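Bifunctional purine biosynthetic protein ADE5,7 (Cryptococcus neoformans var. grubii serotype A, PDB 7LVO) catalyses the second and fifth steps of de novo purine biosynthesis, the chain here being its N-terminal GAR synthetase half, which joins phosphoribosylamine to glycine using ATP. Local coordinates at residues E350-L354 / A355-L359. Residues are numbered along the deposited sequence; the frame is centred on the assembly and turned at random.
Sequences EQTDL and AEVLL
Asp353 meets Glu356 at the first turn of helix 354-362, where a side-chain carboxylate takes up a backbone N-H that has no helical carbonyl four residues back to bond to. Asp353 OD1 accepts from Glu356 N at 2.9 Å, with an N-H...O angle of 158°. The bond is nearly straight, yet the nitrogen stands above the carboxylate plane, 67° out of it. The torsion that allows this puts Asp353 CG opposite its own backbone N (chi1 -180°) and beside the carbonyl carbon, swinging the carboxylate forward over the first N-H groups of the helix; Ala355 N lies 2.7 Å from the same OD1. Asp353 OD2 is held separately by a hydrogen bond to Ser59 OG, so both carboxylate oxygens are engaged and the group's rotation should be restricted. Asp353 CB also lies alongside Glu356 CB, 3.9 Å away, but beyond that point the glutamate leads off to a salt bridge with Arg365.

Two backbone bonds continue the turn: Val357 N donates to Asp353 O and Leu358 N to Leu354 O. Around them the apolar groups meet by single branches. Thr352 CG2 reaches Val357 CG2 at 4.0 Å, the two side chains passing at a slant, while Thr352 OG1 bonds Asp349 OD1 and Gly372 N. One turn along the helix, Leu354 CD1 comes against Leu358 CG at 4.2 Å, and both leucines rest on Leu56 of helix 47-56. Leu358 also touches Val110 of strand 108-111 and Phe246 of strand 240-248, so this helix touches both the N-domain sheet and a sheet of the ATP-grasp region. With Asp353 directly before the helix and its carboxylate bonded to the N-H three residues on, the geometry is that of a classical aspartate N-cap.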
loop_
_atom_site.group_PDB
_atom_site.type_symbol
_atom_site.label_atom_id
_atom_site.label_comp_id
_atom_site.label_asym_id
_atom_site.label_seq_id
_atom_site.Cartn_x
_atom_site.Cartn_y
_atom_site.Cartn_z
ATOM N N GLU A 350 22.456 0.960 1.735
ATOM C CA GLU A 350 22.890 0.141 2.863
ATOM C C GLU A 350 23.278 0.967 4.080
ATOM O O GLU A 350 23.580 0.390 5.127
ATOM C CB GLU A 350 24.055 -0.756 2.438
ATOM C CG GLU A 350 23.709 -1.711 1.306
ATOM C CD GLU A 350 22.510 -2.587 1.620
ATOM O OE1 GLU A 350 22.091 -2.638 2.795
ATOM O OE2 GLU A 350 21.981 -3.228 0.688
ATOM N N GLN A 351 23.281 2.296 3.972
ATOM C CA GLN A 351 23.475 3.157 5.128
ATOM C C GLN A 351 22.172 3.444 5.864
ATOM O O GLN A 351 22.210 3.806 7.045
ATOM C CB GLN A 351 24.116 4.480 4.701
ATOM C CG GLN A 351 24.954 5.145 5.778
ATOM C CD GLN A 351 26.280 4.439 5.993
ATOM O OE1 GLN A 351 26.591 3.463 5.311
ATOM N NE2 GLN A 351 27.069 4.929 6.948
ATOM N N THR A 352 21.029 3.284 5.196
ATOM C CA THR A 352 19.739 3.598 5.791
ATOM C C THR A 352 19.247 2.433 6.637
ATOM O O THR A 352 19.158 1.298 6.154
ATOM C CB THR A 352 18.714 3.917 4.704
ATOM O OG1 THR A 352 19.094 5.117 4.020
ATOM C CG2 THR A 352 17.332 4.092 5.319
ATOM N N ASP A 353 18.918 2.719 7.892
ATOM C CA ASP A 353 18.311 1.751 8.799
ATOM C C ASP A 353 16.808 1.992 8.787
ATOM O O ASP A 353 16.337 3.022 9.278
ATOM C CB ASP A 353 18.882 1.890 10.210
ATOM C CG ASP A 353 18.283 0.887 11.190
ATOM O OD1 ASP A 353 17.088 0.565 11.067
ATOM O OD2 ASP A 353 19.007 0.424 12.090
ATOM N N LEU A 354 16.052 1.043 8.227
ATOM C CA LEU A 354 14.606 1.224 8.139
ATOM C C LEU A 354 13.983 1.309 9.527
ATOM O O LEU A 354 13.031 2.068 9.737
ATOM C CB LEU A 354 13.972 0.094 7.342
ATOM C CG LEU A 354 12.463 0.208 7.148
ATOM C CD1 LEU A 354 12.067 1.557 6.567
ATOM C CD2 LEU A 354 11.953 -0.933 6.254
ATOM N N ALA A 355 14.499 0.531 10.482
ATOM C CA ALA A 355 13.975 0.596 11.844
ATOM C C ALA A 355 14.130 2.004 12.417
ATOM O O ALA A 355 13.196 2.563 13.006
ATOM C CB ALA A 355 14.683 -0.433 12.723
ATOM N N GLU A 356 15.308 2.600 12.237
ATOM C CA GLU A 356 15.531 3.954 12.725
ATOM C C GLU A 356 14.576 4.934 12.058
ATOM O O GLU A 356 14.082 5.868 12.701
ATOM C CB GLU A 356 16.985 4.366 12.479
ATOM C CG GLU A 356 17.352 5.708 13.089
ATOM C CD GLU A 356 17.226 5.705 14.597
ATOM O OE1 GLU A 356 17.878 4.861 15.251
ATOM O OE2 GLU A 356 16.458 6.536 15.124
ATOM N N VAL A 357 14.295 4.729 10.767
ATOM C CA VAL A 357 13.380 5.614 10.056
ATOM C C VAL A 357 11.977 5.520 10.652
ATOM O O VAL A 357 11.313 6.533 10.887
ATOM C CB VAL A 357 13.379 5.278 8.553
ATOM C CG1 VAL A 357 12.279 6.051 7.836
ATOM C CG2 VAL A 357 14.741 5.571 7.948
ATOM N N LEU A 358 11.512 4.299 10.918
ATOM C CA LEU A 358 10.155 4.129 11.428
ATOM C C LEU A 358 10.011 4.720 12.826
ATOM O O LEU A 358 8.977 5.306 13.151
ATOM C CB LEU A 358 9.782 2.645 11.425
ATOM C CG LEU A 358 9.810 1.934 10.072
ATOM C CD1 LEU A 358 9.467 0.457 10.266
ATOM C CD2 LEU A 358 8.828 2.581 9.101
ATOM N N LEU A 359 11.032 4.568 13.669
ATOM C CA LEU A 359 10.960 5.113 15.018
ATOM C C LEU A 359 11.076 6.629 14.997
ATOM O O LEU A 359 10.400 7.317 15.769
ATOM C CB LEU A 359 12.049 4.511 15.898
ATOM C CG LEU A 359 11.804 3.092 16.404
ATOM C CD1 LEU A 359 13.047 2.576 17.126
ATOM C CD2 LEU A 359 10.593 3.028 17.318
#